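Ebony (Drosophila melanogaster, PDB 6DYM) probably forms a peptide bond between an amino acid carried on the synthetase and an amine, through the C-terminal condensation domain of this nonribosomal peptide synthetase. Local coordinates at residues F97-L100 / E101-G105; I137-M140 / H141-H145. One frame throughout, in Å; residues are numbered along the deposited sequence.

Interaction 1 (F97-L100 / E101-G105); sequences FEFL and EFCEG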
ATOM      1  N   PHE A  97       9.183  -2.515  -6.610  1.00 23.11           N
ATOM      2  CA  PHE A  97       8.992  -1.071  -6.687  1.00 25.67           C
ATOM      3  C   PHE A  97       9.196  -0.544  -8.102  1.00 26.10           C
ATOM      4  O   PHE A  97       8.522   0.409  -8.507  1.00 27.01           O
ATOM      5  CB  PHE A  97       9.927  -0.364  -5.709  1.00 26.83           C
ATOM      6  CG  PHE A  97       9.467  -0.439  -4.285  1.00 32.91           C
ATOM      7  CD1 PHE A  97       8.652   0.545  -3.752  1.00 39.24           C
ATOM      8  CD2 PHE A  97       9.831  -1.507  -3.483  1.00 39.33           C
ATOM      9  CE1 PHE A  97       8.220   0.472  -2.439  1.00 47.34           C
ATOM     10  CE2 PHE A  97       9.402  -1.586  -2.167  1.00 44.90           C
ATOM     11  CZ  PHE A  97       8.594  -0.595  -1.646  1.00 43.12           C
ATOM     12  N   GLU A  98      10.111  -1.141  -8.870  1.00 22.90           N
ATOM     13  CA  GLU A  98      10.270  -0.707 -10.254  1.00 21.65           C
ATOM     14  C   GLU A  98       9.045  -1.072 -11.083  1.00 24.42           C
ATOM     15  O   GLU A  98       8.624  -0.299 -11.951  1.00 23.25           O
ATOM     16  CB  GLU A  98      11.540  -1.307 -10.852  1.00 27.96           C
ATOM     17  CG  GLU A  98      12.820  -0.740 -10.250  1.00 31.37           C
ATOM     18  CD  GLU A  98      14.074  -1.208 -10.969  1.00 40.71           C
ATOM     19  OE1 GLU A  98      13.980  -2.123 -11.814  1.00 38.05           O
ATOM     20  OE2 GLU A  98      15.161  -0.662 -10.682  1.00 47.75           O
ATOM     21  N   PHE A  99       8.449  -2.240 -10.821  1.00 23.20           N
ATOM     22  CA  PHE A  99       7.222  -2.613 -11.519  1.00 20.29           C
ATOM     23  C   PHE A  99       6.074  -1.677 -11.160  1.00 24.32           C
ATOM     24  O   PHE A  99       5.279  -1.300 -12.029  1.00 21.54           O
ATOM     25  CB  PHE A  99       6.849  -4.061 -11.194  1.00 24.19           C
ATOM     26  CG  PHE A  99       5.485  -4.467 -11.694  1.00 22.81           C
ATOM     27  CD1 PHE A  99       5.183  -4.414 -13.047  1.00 23.14           C
ATOM     28  CD2 PHE A  99       4.511  -4.918 -10.813  1.00 24.81           C
ATOM     29  CE1 PHE A  99       3.934  -4.793 -13.516  1.00 25.21           C
ATOM     30  CE2 PHE A  99       3.260  -5.297 -11.274  1.00 24.27           C
ATOM     31  CZ  PHE A  99       2.973  -5.233 -12.630  1.00 23.64           C
ATOM     32  N   LEU A 100       5.961  -1.299  -9.882  1.00 22.17           N
ATOM     33  CA  LEU A 100       4.913  -0.359  -9.494  1.00 23.88           C
ATOM     34  C   LEU A 100       5.119   0.998 -10.162  1.00 25.16           C
ATOM     35  O   LEU A 100       4.153   1.634 -10.598  1.00 21.99           O
ATOM     36  CB  LEU A 100       4.864  -0.224  -7.972  1.00 21.09           C
ATOM     37  CG  LEU A 100       4.511  -1.516  -7.220  1.00 22.21           C
ATOM     38  CD1 LEU A 100       4.534  -1.303  -5.713  1.00 30.94           C
ATOM     39  CD2 LEU A 100       3.168  -2.060  -7.669  1.00 22.58           C
ATOM     40  N   GLU A 101       6.369   1.455 -10.269  1.00 22.34           N
ATOM     41  CA  GLU A 101       6.618   2.698 -10.997  1.00 22.92           C
ATOM     42  C   GLU A 101       6.309   2.534 -12.482  1.00 21.54           C
ATOM     43  O   GLU A 101       5.804   3.465 -13.122  1.00 23.12           O
ATOM     44  CB  GLU A 101       8.061   3.157 -10.781  1.00 25.31           C
ATOM     45  CG  GLU A 101       8.438   4.459 -11.506  1.00 23.25           C
ATOM     46  CD  GLU A 101       7.617   5.666 -11.061  1.00 29.17           C
ATOM     47  OE1 GLU A 101       7.617   6.681 -11.792  1.00 28.71           O
ATOM     48  OE2 GLU A 101       6.968   5.608  -9.989  1.00 28.83           O
ATOM     49  N   PHE A 102       6.587   1.351 -13.039  1.00 20.78           N
ATOM     50  CA  PHE A 102       6.187   1.052 -14.414  1.00 18.09           C
ATOM     51  C   PHE A 102       4.686   1.252 -14.600  1.00 28.53           C
ATOM     52  O   PHE A 102       4.245   1.822 -15.608  1.00 18.93           O
ATOM     53  CB  PHE A 102       6.613  -0.383 -14.754  1.00 20.05           C
ATOM     54  CG  PHE A 102       6.009  -0.942 -16.022  1.00 24.72           C
ATOM     55  CD1 PHE A 102       6.681  -0.831 -17.237  1.00 18.21           C
ATOM     56  CD2 PHE A 102       4.803  -1.634 -15.989  1.00 26.63           C
ATOM     57  CE1 PHE A 102       6.145  -1.365 -18.398  1.00 20.96           C
ATOM     58  CE2 PHE A 102       4.257  -2.172 -17.151  1.00 25.75           C
ATOM     59  CZ  PHE A 102       4.931  -2.039 -18.358  1.00 23.22           C
ATOM     60  N   CYS A 103       3.887   0.808 -13.620  1.00 22.61           N
ATOM     61  CA  CYS A 103       2.434   0.948 -13.690  1.00 18.53           C
ATOM     62  C   CYS A 103       1.978   2.373 -13.406  1.00 20.38           C
ATOM     63  O   CYS A 103       1.084   2.886 -14.087  1.00 20.88           O
ATOM     64  CB  CYS A 103       1.755  -0.002 -12.698  1.00 20.36           C
ATOM     65  SG  CYS A 103       2.043  -1.770 -12.966  1.00 24.33           S
ATOM     66  N   GLU A 104       2.563   3.016 -12.395  1.00 17.31           N
ATOM     67  CA  GLU A 104       2.066   4.288 -11.880  1.00 19.94           C
ATOM     68  C   GLU A 104       2.646   5.498 -12.601  1.00 24.48           C
ATOM     69  O   GLU A 104       1.926   6.472 -12.843  1.00 26.06           O
ATOM     70  CB  GLU A 104       2.381   4.404 -10.385  1.00 23.79           C
ATOM     71  CG  GLU A 104       1.658   3.373  -9.543  1.00 23.37           C
ATOM     72  CD  GLU A 104       2.119   3.335  -8.095  1.00 32.35           C
ATOM     73  OE1 GLU A 104       3.071   4.060  -7.739  1.00 31.19           O
ATOM     74  OE2 GLU A 104       1.530   2.559  -7.314  1.00 29.71           O
ATOM     75  N   GLY A 105       3.937   5.460 -12.926  1.00 22.69           N
ATOM     76  CA  GLY A 105       4.663   6.622 -13.390  1.00 25.09           C
ATOM     77  C   GLY A 105       4.031   7.349 -14.561  1.00 23.86           C
ATOM     78  O   GLY A 105       3.705   8.539 -14.472  1.00 25.95           O
TER
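Phe99 turns its CG anti to the backbone N (chi1 171°), while Cys103, one helical turn on, keeps SG beside its own backbone N (chi1 -62°); the two torsions together set the thiol over the phenyl ring. The evidence for a sulfur-aromatic contact is direct: Cys103 SG lies 3.9 Å from the centroid of the Phe99 ring and 24° off its normal. It is offset toward the rim, with Phe99 CZ and CE1 each 3.6 Å from Cys103 SG. The Phe102 and Phe99 side chains cross at a slant, with Phe102 CD2 4.1 Å from Phe99 CD1.

Both segments belong to the continuous helix 93-111, which lies in the sequence between strands 71-80 and 119-127 of a seven-stranded mixed sheet whose order matches the GNAT acyltransferase fold. Cys103 reaches Leu181 and Val208 on two of the sheet's strands, and Phe99 touches Phe183, Ala206, Tyr188 and Phe197, which places the sulfur-bearing side of the helix against the protein interior. With an alanine at Phe99, the Cys103 sulfur would probably lose its aromatic face and a gap would open beside Phe183 and Phe197.

Successive i to i+4 backbone hydrogen bonds continue the helix across the boundary. Cys103 N donates to Phe99 O at 3.0 Å, and Glu104 N to Leu100 O at 2.8 Å. That same Leu100 O has Glu104 CG 3.2 Å away, and beyond CG the chain is extended and carries OE2 to a hydrogen bond with Thr162 OG1. On the more exposed flank, Glu101 OE1 forms a salt bridge with Arg108 NH2.

Interaction 2 (I137-M140 / H141-H145); sequences IACM and HFMEH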
ATOM      1  N   ILE A 137     -12.136  -7.932   7.100  1.00 29.06           N
ATOM      2  CA  ILE A 137     -12.993  -7.168   6.199  1.00 29.74           C
ATOM      3  C   ILE A 137     -13.474  -5.886   6.870  1.00 25.96           C
ATOM      4  O   ILE A 137     -13.501  -4.816   6.249  1.00 27.47           O
ATOM      5  CB  ILE A 137     -14.164  -8.047   5.728  1.00 35.21           C
ATOM      6  CG1 ILE A 137     -13.671  -9.050   4.682  1.00 40.94           C
ATOM      7  CG2 ILE A 137     -15.302  -7.199   5.178  1.00 30.15           C
ATOM      8  CD1 ILE A 137     -13.372  -8.426   3.333  1.00 39.95           C
ATOM      9  N   ALA A 138     -13.855  -5.966   8.146  1.00 24.19           N
ATOM     10  CA  ALA A 138     -14.271  -4.761   8.858  1.00 30.19           C
ATOM     11  C   ALA A 138     -13.140  -3.739   8.921  1.00 20.11           C
ATOM     12  O   ALA A 138     -13.360  -2.544   8.692  1.00 27.02           O
ATOM     13  CB  ALA A 138     -14.751  -5.116  10.266  1.00 21.75           C
ATOM     14  N   CYS A 139     -11.921  -4.189   9.229  1.00 21.20           N
ATOM     15  CA  CYS A 139     -10.801  -3.260   9.324  1.00 26.15           C
ATOM     16  C   CYS A 139     -10.489  -2.634   7.966  1.00 21.58           C
ATOM     17  O   CYS A 139     -10.238  -1.426   7.879  1.00 22.45           O
ATOM     18  CB  CYS A 139      -9.575  -3.973   9.897  1.00 23.12           C
ATOM     19  SG  CYS A 139      -8.232  -2.865  10.406  1.00 25.36           S
ATOM     20  N   MET A 140     -10.531  -3.430   6.893  1.00 23.23           N
ATOM     21  CA  MET A 140     -10.270  -2.886   5.562  0.66 25.17           C
ATOM     22  C   MET A 140     -11.298  -1.824   5.189  1.00 24.32           C
ATOM     23  O   MET A 140     -10.937  -0.748   4.694  1.00 23.82           O
ATOM     24  CB  MET A 140     -10.260  -4.012   4.525  0.66 26.21           C
ATOM     25  CG  MET A 140      -9.066  -4.951   4.639  0.66 27.73           C
ATOM     26  SD  MET A 140      -7.488  -4.116   4.362  0.66 28.41           S
ATOM     27  CE  MET A 140      -7.425  -4.112   2.570  0.66 31.37           C
ATOM     28  N   HIS A 141     -12.587  -2.110   5.415  1.00 19.76           N
ATOM     29  CA  HIS A 141     -13.622  -1.109   5.162  1.00 22.24           C
ATOM     30  C   HIS A 141     -13.360   0.158   5.972  1.00 26.07           C
ATOM     31  O   HIS A 141     -13.531   1.277   5.473  1.00 25.84           O
ATOM     32  CB  HIS A 141     -15.011  -1.672   5.500  1.00 21.93           C
ATOM     33  CG  HIS A 141     -15.634  -2.486   4.401  1.00 24.64           C
ATOM     34  ND1 HIS A 141     -16.042  -1.940   3.204  1.00 21.49           N
ATOM     35  CD2 HIS A 141     -15.933  -3.805   4.331  1.00 28.88           C
ATOM     36  CE1 HIS A 141     -16.553  -2.888   2.438  1.00 24.63           C
ATOM     37  NE2 HIS A 141     -16.497  -4.031   3.098  1.00 22.81           N
ATOM     38  N   PHE A 142     -12.930  -0.003   7.226  1.00 20.01           N
ATOM     39  CA  PHE A 142     -12.697   1.147   8.095  1.00 26.77           C
ATOM     40  C   PHE A 142     -11.526   1.988   7.598  1.00 23.74           C
ATOM     41  O   PHE A 142     -11.611   3.219   7.538  1.00 23.46           O
ATOM     42  CB  PHE A 142     -12.453   0.662   9.526  1.00 25.25           C
ATOM     43  CG  PHE A 142     -12.310   1.765  10.535  1.00 26.55           C
ATOM     44  CD1 PHE A 142     -13.429   2.346  11.112  1.00 25.00           C
ATOM     45  CD2 PHE A 142     -11.057   2.209  10.925  1.00 28.26           C
ATOM     46  CE1 PHE A 142     -13.298   3.359  12.050  1.00 29.67           C
ATOM     47  CE2 PHE A 142     -10.918   3.220  11.862  1.00 31.17           C
ATOM     48  CZ  PHE A 142     -12.037   3.796  12.425  1.00 29.77           C
ATOM     49  N   MET A 143     -10.414   1.342   7.247  1.00 19.23           N
ATOM     50  CA  MET A 143      -9.262   2.087   6.747  1.00 21.19           C
ATOM     51  C   MET A 143      -9.563   2.734   5.402  1.00 22.25           C
ATOM     52  O   MET A 143      -9.109   3.849   5.127  1.00 26.58           O
ATOM     53  CB  MET A 143      -8.056   1.169   6.616  1.00 24.40           C
ATOM     54  CG  MET A 143      -7.628   0.540   7.916  1.00 25.28           C
ATOM     55  SD  MET A 143      -5.981  -0.140   7.782  1.00 37.91           S
ATOM     56  CE  MET A 143      -6.302  -1.702   6.981  1.00 27.59           C
ATOM     57  N   GLU A 144     -10.304   2.040   4.543  1.00 25.91           N
ATOM     58  CA  GLU A 144     -10.688   2.628   3.266  1.00 24.48           C
ATOM     59  C   GLU A 144     -11.510   3.892   3.478  1.00 31.62           C
ATOM     60  O   GLU A 144     -11.326   4.898   2.780  1.00 30.61           O
ATOM     61  CB  GLU A 144     -11.472   1.592   2.466  1.00 27.48           C
ATOM     62  CG  GLU A 144     -12.019   2.074   1.155  1.00 43.69           C
ATOM     63  CD  GLU A 144     -10.995   2.824   0.321  1.00 50.53           C
ATOM     64  OE1 GLU A 144     -11.359   3.909  -0.192  1.00 43.98           O
ATOM     65  OE2 GLU A 144      -9.863   2.333   0.190  1.00 47.90           O
ATOM     66  N   HIS A 145     -12.432   3.850   4.442  1.00 24.07           N
ATOM     67  CA  HIS A 145     -13.250   5.009   4.772  1.00 23.03           C
ATOM     68  C   HIS A 145     -12.409   6.133   5.360  1.00 27.74           C
ATOM     69  O   HIS A 145     -12.652   7.307   5.071  1.00 32.55           O
ATOM     70  CB  HIS A 145     -14.363   4.587   5.745  1.00 33.66           C
ATOM     71  CG  HIS A 145     -15.229   5.708   6.241  1.00 38.57           C
ATOM     72  ND1 HIS A 145     -14.894   6.483   7.332  1.00 42.67           N
ATOM     73  CD2 HIS A 145     -16.443   6.146   5.827  1.00 38.16           C
ATOM     74  CE1 HIS A 145     -15.850   7.368   7.551  1.00 39.87           C
ATOM     75  NE2 HIS A 145     -16.802   7.185   6.653  1.00 47.35           N
TER
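Ile137 and His141 run side by side on helix 133-153, the helical element of a beta-alpha-beta crossover between the parallel strands 119-127 and 158-163. Four backbone bonds of the i to i+4 pattern cross the segment boundary. The straightest is His141 N to Ile137 O, 3.0 Å long with an N-H...O angle of 173°, and Met143 N to Cys139 O is 2.8 Å.

Apolar contacts fall into two groups. On one flank the CG2 branch of Ile137 reaches the imidazole, 3.6 Å from His141 CD2, while Leu167 and Leu171 of helix 166-174 touch Ile137 and His141 respectively. On the sheet-facing flank the sulfur side chains gather. Met143 bends at chi3 (-81°), which turns its methyl back along the helix, where Met143 CE is 4.1 Å from Cys139 SG. Its approach to Met140 SD is less certain, because Met140 has two conformers. Met125 and Thr127 of strand 119-127 and Val64 of strand 62-66 also touch Met143, so its chain is packed between helix and sheet.

The polar ends find their partners beyond the segments. Glu144 OE1 is hydrogen-bonded to Tyr177 OH and His141 ND1 to Tyr175 OH, which helps fix the imidazole's rotation. The same ring meets the backbone obliquely, with His141 CD2 only 3.3 Å from Ile137 O.

In the fold
Interactions 1 and 2 lie in series along the chain and on opposite sides of its centre. Their centres are 25 Å apart and their nearest atoms about 14 Å, so neither touches the other. The sheet relates them: residues 97-105 pack on strands 158-163, 178-184 and 205-212, whereas residues 137-145 pack on strands 4-8, 62-66 and 119-127. Strand 158-163 is shared in another sense, since it follows helix 133-153 in the crossover and also meets the helix of interaction 1 through Phe160 and Thr162. A bound calcium ion sits about 4 Å from the side chain of Ala138 in interaction 2.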